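Local coordinates for type 2A phosphatase-associated protein 42 (Saccharomyces cerevisiae, PDB 2V0P) that associates with type 2A phosphatase catalytic subunits, inhibits SIT4 and takes part in the negative regulation of TOR signalling in response to nitrogen source, at residues S66-S69 with I70-L73; F170-N173 with K174-S177. All blocks are in the same frame, centred on the assembly; numbering follows the deposited sequence. Where two conformers were deposited one is given.

How the interactions relate
Two local contacts of the N-terminal, tetratricopeptide repeat-like domain serve as examples, one in a connection between helices and one within a long helix. Following the chain, helix 29-52 gives way to a connection in which 66-69 meets 70-73 (interaction 1) just ahead of helix 75-83. Much later, within helix 156-186, 170-173 meets 174-177 (interaction 2). Each joins consecutive residues and therefore closes no more than a turn; they lie in series, neither enclosing nor crossing the other. The centres of interactions 1 and 2 are about 23 Å apart, and the nearest atoms of interactions 1 and 2 about 13 Å. What they share is helix 199-231, against which side chains of both pack, while interaction 1 also reaches helix 4-19.

Interaction 1 (S66-S69 with I70-L73); sequences STAS and IKFL
Thr67 and Ile70 meet where the chain winds through a run of overlapping turns that leads into helix 75-83 of this tetratricopeptide repeat-like fold. Four main-chain N-H groups find partners three residues back. Ser69 N donates to Ser66 O at 3.0 Å, and Ile70 N to Thr67 O at 3.2 Å, the latter with a fairly straight N-H of 162°. Phe72 N then reaches Ser69 O at 3.3 Å, and Leu73 N reaches Ile70 O at 3.1 Å.

Absent from this series is Ala68 O, which turns instead to a side chain. Lys71 folds back and brings NZ to within 2.6 Å of Ala68 O, arriving only slightly tilted from the carbonyl plane. The lysine chain bends sharply, its third torsion nearly eclipsed (chi3 11°), probably a strained turn that helps to carry the ammonium back over the preceding residues. Thr5 OG1 of helix 4-19 is a second hydrogen-bond partner of NZ, so the lysine ties this winding segment to the N-terminal helix as well. Thr67 OG1, for its part, is engaged by Arg201 NH1 of helix 199-231.

Carbon side chains lie against the same backbone. Ile70 has CG1 anti to its carbonyl carbon (chi1 -73°), which sets that branch 3.5 Å from Thr67 O, and the same side chain is buried against Arg201, Tyr204 and Leu208. The Phe72 ring reaches back alongside Ser69, with CD2 3.5 Å from Ser69 CA. Ala68 O, already holding the lysine, also lies over one face of this ring, 4.0 Å from Phe72 CE2.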
ATOM      1  N   SER A  66     -32.389  -9.283  24.955  1.00 32.42           N
ATOM      2  CA  SER A  66     -32.885 -10.621  24.897  1.00 32.35           C
ATOM      3  C   SER A  66     -32.087 -11.357  23.874  1.00 31.22           C
ATOM      4  O   SER A  66     -31.472 -10.756  22.990  1.00 33.80           O
ATOM      5  CB  SER A  66     -34.395 -10.664  24.611  1.00 33.11           C
ATOM      6  OG  SER A  66     -35.123 -10.304  25.786  1.00 33.42           O
ATOM      7  N   THR A  67     -32.087 -12.671  23.956  1.00 31.10           N
ATOM      8  CA  THR A  67     -31.035 -13.423  23.250  1.00 32.53           C
ATOM      9  C   THR A  67     -31.104 -13.223  21.752  1.00 30.86           C
ATOM     10  O   THR A  67     -30.111 -13.005  21.121  1.00 33.74           O
ATOM     11  CB  THR A  67     -31.008 -14.923  23.675  1.00 30.88           C
ATOM     12  OG1 THR A  67     -30.540 -14.989  25.005  1.00 33.24           O
ATOM     13  CG2 THR A  67     -30.051 -15.750  22.802  1.00 34.72           C
ATOM     14  N   ALA A  68     -32.302 -13.283  21.183  1.00 31.21           N
ATOM     15  CA  ALA A  68     -32.442 -13.206  19.773  1.00 30.34           C
ATOM     16  C   ALA A  68     -32.177 -11.786  19.220  1.00 29.97           C
ATOM     17  O   ALA A  68     -31.953 -11.670  18.088  1.00 33.46           O
ATOM     18  CB  ALA A  68     -33.770 -13.755  19.342  1.00 31.18           C
ATOM     19  N   SER A  69     -32.187 -10.759  20.059  1.00 30.26           N
ATOM     20  CA  SER A  69     -31.929  -9.389  19.729  1.00 29.05           C
ATOM     21  C   SER A  69     -30.388  -9.087  19.619  1.00 31.58           C
ATOM     22  O   SER A  69     -29.985  -8.041  19.167  1.00 31.44           O
ATOM     23  CB  SER A  69     -32.516  -8.461  20.773  1.00 28.77           C
ATOM     24  OG  SER A  69     -33.962  -8.512  20.832  1.00 31.85           O
ATOM     25  N   ILE A  70     -29.576 -10.004  20.093  1.00 32.09           N
ATOM     26  CA  ILE A  70     -28.152  -9.759  20.247  1.00 33.09           C
ATOM     27  C   ILE A  70     -27.585  -9.682  18.795  1.00 32.00           C
ATOM     28  O   ILE A  70     -26.719  -8.889  18.567  1.00 33.32           O
ATOM     29  CB  ILE A  70     -27.505 -10.865  21.053  1.00 33.00           C
ATOM     30  CG1 ILE A  70     -27.898 -10.740  22.547  1.00 36.48           C
ATOM     31  CG2 ILE A  70     -25.968 -10.863  20.883  1.00 35.59           C
ATOM     32  CD1 ILE A  70     -27.251 -11.782  23.414  1.00 39.28           C
ATOM     33  N   LYS A  71     -28.101 -10.512  17.898  1.00 31.34           N
ATOM     34  CA  LYS A  71     -27.768 -10.572  16.472  1.00 35.72           C
ATOM     35  C   LYS A  71     -27.684  -9.171  15.856  1.00 34.20           C
ATOM     36  O   LYS A  71     -26.835  -8.900  15.082  1.00 37.43           O
ATOM     37  CB  LYS A  71     -28.891 -11.276  15.697  1.00 35.96           C
ATOM     38  CG  LYS A  71     -28.702 -12.752  15.487  1.00 41.60           C
ATOM     39  CD  LYS A  71     -30.016 -13.479  15.058  1.00 40.11           C
ATOM     40  CE  LYS A  71     -31.210 -12.569  14.668  1.00 43.56           C
ATOM     41  NZ  LYS A  71     -32.365 -12.700  15.697  1.00 37.15           N
ATOM     42  N   PHE A  72     -28.634  -8.324  16.223  1.00 35.54           N
ATOM     43  CA  PHE A  72     -28.859  -7.030  15.630  1.00 33.51           C
ATOM     44  C   PHE A  72     -27.761  -6.026  15.929  1.00 29.95           C
ATOM     45  O   PHE A  72     -27.694  -5.033  15.289  1.00 33.74           O
ATOM     46  CB  PHE A  72     -30.160  -6.434  16.152  1.00 31.19           C
ATOM     47  CG  PHE A  72     -31.386  -7.290  15.871  1.00 33.44           C
ATOM     48  CD1 PHE A  72     -31.547  -7.919  14.658  1.00 30.82           C
ATOM     49  CD2 PHE A  72     -32.340  -7.481  16.852  1.00 34.74           C
ATOM     50  CE1 PHE A  72     -32.651  -8.732  14.415  1.00 37.13           C
ATOM     51  CE2 PHE A  72     -33.473  -8.259  16.615  1.00 35.22           C
ATOM     52  CZ  PHE A  72     -33.619  -8.892  15.400  1.00 35.04           C
ATOM     53  N   LEU A  73     -27.013  -6.214  16.984  1.00 31.64           N
ATOM     54  CA  LEU A  73     -25.922  -5.322  17.294  1.00 31.14           C
ATOM     55  C   LEU A  73     -24.940  -5.412  16.069  1.00 28.84           C
ATOM     56  O   LEU A  73     -24.100  -4.537  15.860  1.00 31.25           O
ATOM     57  CB  LEU A  73     -25.220  -5.823  18.563  1.00 33.63           C
ATOM     58  CG  LEU A  73     -25.912  -5.562  19.924  1.00 35.60           C
ATOM     59  CD1 LEU A  73     -25.159  -6.187  21.092  1.00 38.27           C
ATOM     60  CD2 LEU A  73     -26.126  -4.071  20.184  1.00 40.01           C
TER

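Interaction 2 (F170-N173 with K174-S177); sequences FQRN and KEIS
Arg172 and Glu175, one turn apart on helix 156-186, form a salt bridge in which Arg172 NH1 donates to Glu175 OE1 at 2.8 Å. The carboxylate oxygen lies at the edge of the guanidinium, almost in its plane, yet the bond enters from above the plane of the carboxylate. The two flat groups are accordingly turned 60° against each other, a single-oxygen grip and not a flush, two-pronged one. A bend about the CB-CG bond of the arginine (chi2 61°) steers the chain along the helix toward its mate. Ile176 lays its CD1 over one guanidinium face, 4.1 Å from Arg172 NH1, off-centre toward the rim.

Asn173 O shows how one carbonyl can serve two donors. Ser177 N approaches it at 2.8 Å. Ser177 OG, anti to its own carbonyl carbon (chi1 -63°), turns back along the helix to meet Asn173 O at 2.9 Å, on the opposite face of the carbonyl plane from Ser177 N.

Further out, Arg172 NE makes a second salt bridge, to Asp125 OD2, so two acidic side chains hold the guanidinium and fix its rotation. A leucine in place of Arg172 would probably leave Glu175 and Asp125 without their shared cationic mate and set the glutamate free to turn. The side chains of Asn173 and Ser177 pack against helix 199-231. Main-chain bonds from Lys174 N to Phe170 O and from Ile176 N to Arg172 O set this spacing, the i to i+4 pattern of an alpha helix carrying an i to i+3 ion pair, here within an all-helical, tetratricopeptide repeat-like fold.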
ATOM      1  N   PHE A 170      -3.729 -11.074  14.962  1.00 35.96           N
ATOM      2  CA  PHE A 170      -3.903 -12.311  14.252  1.00 36.21           C
ATOM      3  C   PHE A 170      -4.186 -13.442  15.248  1.00 35.79           C
ATOM      4  O   PHE A 170      -5.185 -14.154  15.111  1.00 35.25           O
ATOM      5  CB  PHE A 170      -2.688 -12.578  13.331  1.00 36.28           C
ATOM      6  CG  PHE A 170      -2.740 -13.885  12.606  1.00 36.82           C
ATOM      7  CD1 PHE A 170      -3.066 -13.940  11.271  1.00 39.86           C
ATOM      8  CD2 PHE A 170      -2.464 -15.063  13.261  1.00 39.65           C
ATOM      9  CE1 PHE A 170      -3.113 -15.146  10.607  1.00 36.11           C
ATOM     10  CE2 PHE A 170      -2.526 -16.272  12.601  1.00 41.34           C
ATOM     11  CZ  PHE A 170      -2.853 -16.295  11.263  1.00 40.65           C
ATOM     12  N   GLN A 171      -3.336 -13.576  16.256  1.00 35.40           N
ATOM     13  CA  GLN A 171      -3.537 -14.600  17.265  0.50 35.43           C
ATOM     14  C   GLN A 171      -4.911 -14.460  17.943  1.00 34.95           C
ATOM     15  O   GLN A 171      -5.593 -15.450  18.106  1.00 34.54           O
ATOM     16  CB  GLN A 171      -2.407 -14.611  18.289  0.50 35.79           C
ATOM     17  CG  GLN A 171      -1.078 -15.150  17.727  0.50 38.38           C
ATOM     18  CD  GLN A 171      -1.157 -16.607  17.282  0.50 40.86           C
ATOM     19  OE1 GLN A 171      -1.452 -17.502  18.080  0.50 41.75           O
ATOM     20  NE2 GLN A 171      -0.875 -16.850  16.006  0.50 41.95           N
ATOM     21  N   ARG A 172      -5.291 -13.246  18.308  1.00 33.24           N
ATOM     22  CA  ARG A 172      -6.538 -13.032  19.022  1.00 36.52           C
ATOM     23  C   ARG A 172      -7.730 -13.423  18.131  1.00 37.44           C
ATOM     24  O   ARG A 172      -8.647 -14.109  18.569  1.00 38.71           O
ATOM     25  CB  ARG A 172      -6.669 -11.588  19.503  1.00 36.73           C
ATOM     26  CG  ARG A 172      -7.942 -11.297  20.317  1.00 36.09           C
ATOM     27  CD  ARG A 172      -8.004 -12.145  21.614  1.00 34.84           C
ATOM     28  NE  ARG A 172      -9.026 -11.689  22.554  1.00 32.18           N
ATOM     29  CZ  ARG A 172      -9.498 -12.414  23.563  1.00 37.51           C
ATOM     30  NH1 ARG A 172      -9.023 -13.639  23.814  1.00 38.63           N
ATOM     31  NH2 ARG A 172     -10.429 -11.909  24.361  1.00 38.51           N
ATOM     32  N   ASN A 173      -7.662 -13.020  16.865  1.00 37.86           N
ATOM     33  CA  ASN A 173      -8.624 -13.351  15.856  1.00 37.43           C
ATOM     34  C   ASN A 173      -8.784 -14.848  15.674  1.00 37.69           C
ATOM     35  O   ASN A 173      -9.899 -15.353  15.629  1.00 38.00           O
ATOM     36  CB  ASN A 173      -8.143 -12.736  14.545  1.00 40.06           C
ATOM     37  CG  ASN A 173      -9.252 -12.263  13.672  1.00 38.66           C
ATOM     38  OD1 ASN A 173     -10.411 -12.349  14.007  1.00 45.05           O
ATOM     39  ND2 ASN A 173      -8.886 -11.723  12.530  1.00 48.99           N
ATOM     40  N   LYS A 174      -7.667 -15.559  15.577  1.00 38.10           N
ATOM     41  CA  LYS A 174      -7.646 -17.009  15.507  1.00 38.29           C
ATOM     42  C   LYS A 174      -8.268 -17.646  16.746  1.00 37.50           C
ATOM     43  O   LYS A 174      -9.021 -18.591  16.643  1.00 38.24           O
ATOM     44  CB  LYS A 174      -6.203 -17.493  15.342  1.00 39.72           C
ATOM     45  CG  LYS A 174      -6.053 -18.967  15.066  1.00 42.78           C
ATOM     46  CD  LYS A 174      -4.617 -19.302  14.653  1.00 48.09           C
ATOM     47  CE  LYS A 174      -4.216 -20.690  15.118  1.00 52.27           C
ATOM     48  NZ  LYS A 174      -4.027 -20.754  16.603  1.00 55.32           N
ATOM     49  N   GLU A 175      -7.941 -17.126  17.911  1.00 37.58           N
ATOM     50  CA  GLU A 175      -8.441 -17.671  19.158  1.00 38.50           C
ATOM     51  C   GLU A 175      -9.995 -17.620  19.146  1.00 37.33           C
ATOM     52  O   GLU A 175     -10.653 -18.636  19.293  1.00 36.85           O
ATOM     53  CB  GLU A 175      -7.873 -16.866  20.308  1.00 39.26           C
ATOM     54  CG  GLU A 175      -8.134 -17.441  21.676  1.00 44.76           C
ATOM     55  CD  GLU A 175      -7.743 -16.486  22.797  1.00 51.30           C
ATOM     56  OE1 GLU A 175      -7.246 -15.371  22.497  1.00 54.20           O
ATOM     57  OE2 GLU A 175      -7.945 -16.850  23.978  1.00 53.52           O
ATOM     58  N   ILE A 176     -10.532 -16.432  18.914  1.00 36.76           N
ATOM     59  CA  ILE A 176     -11.993 -16.177  18.953  1.00 35.62           C
ATOM     60  C   ILE A 176     -12.658 -16.907  17.809  1.00 36.02           C
ATOM     61  O   ILE A 176     -13.721 -17.518  18.014  1.00 36.64           O
ATOM     62  CB  ILE A 176     -12.274 -14.675  18.992  1.00 34.65           C
ATOM     63  CG1 ILE A 176     -11.740 -14.115  20.307  1.00 33.81           C
ATOM     64  CG2 ILE A 176     -13.731 -14.335  18.728  1.00 36.77           C
ATOM     65  CD1 ILE A 176     -12.107 -14.901  21.503  1.00 36.62           C
ATOM     66  N   SER A 177     -12.019 -16.950  16.645  1.00 33.77           N
ATOM     67  CA  SER A 177     -12.559 -17.792  15.578  1.00 37.14           C
ATOM     68  C   SER A 177     -12.747 -19.265  15.975  1.00 38.04           C
ATOM     69  O   SER A 177     -13.807 -19.847  15.710  1.00 39.16           O
ATOM     70  CB  SER A 177     -11.766 -17.691  14.276  1.00 37.29           C
ATOM     71  OG  SER A 177     -11.851 -16.396  13.793  1.00 39.84           O
TER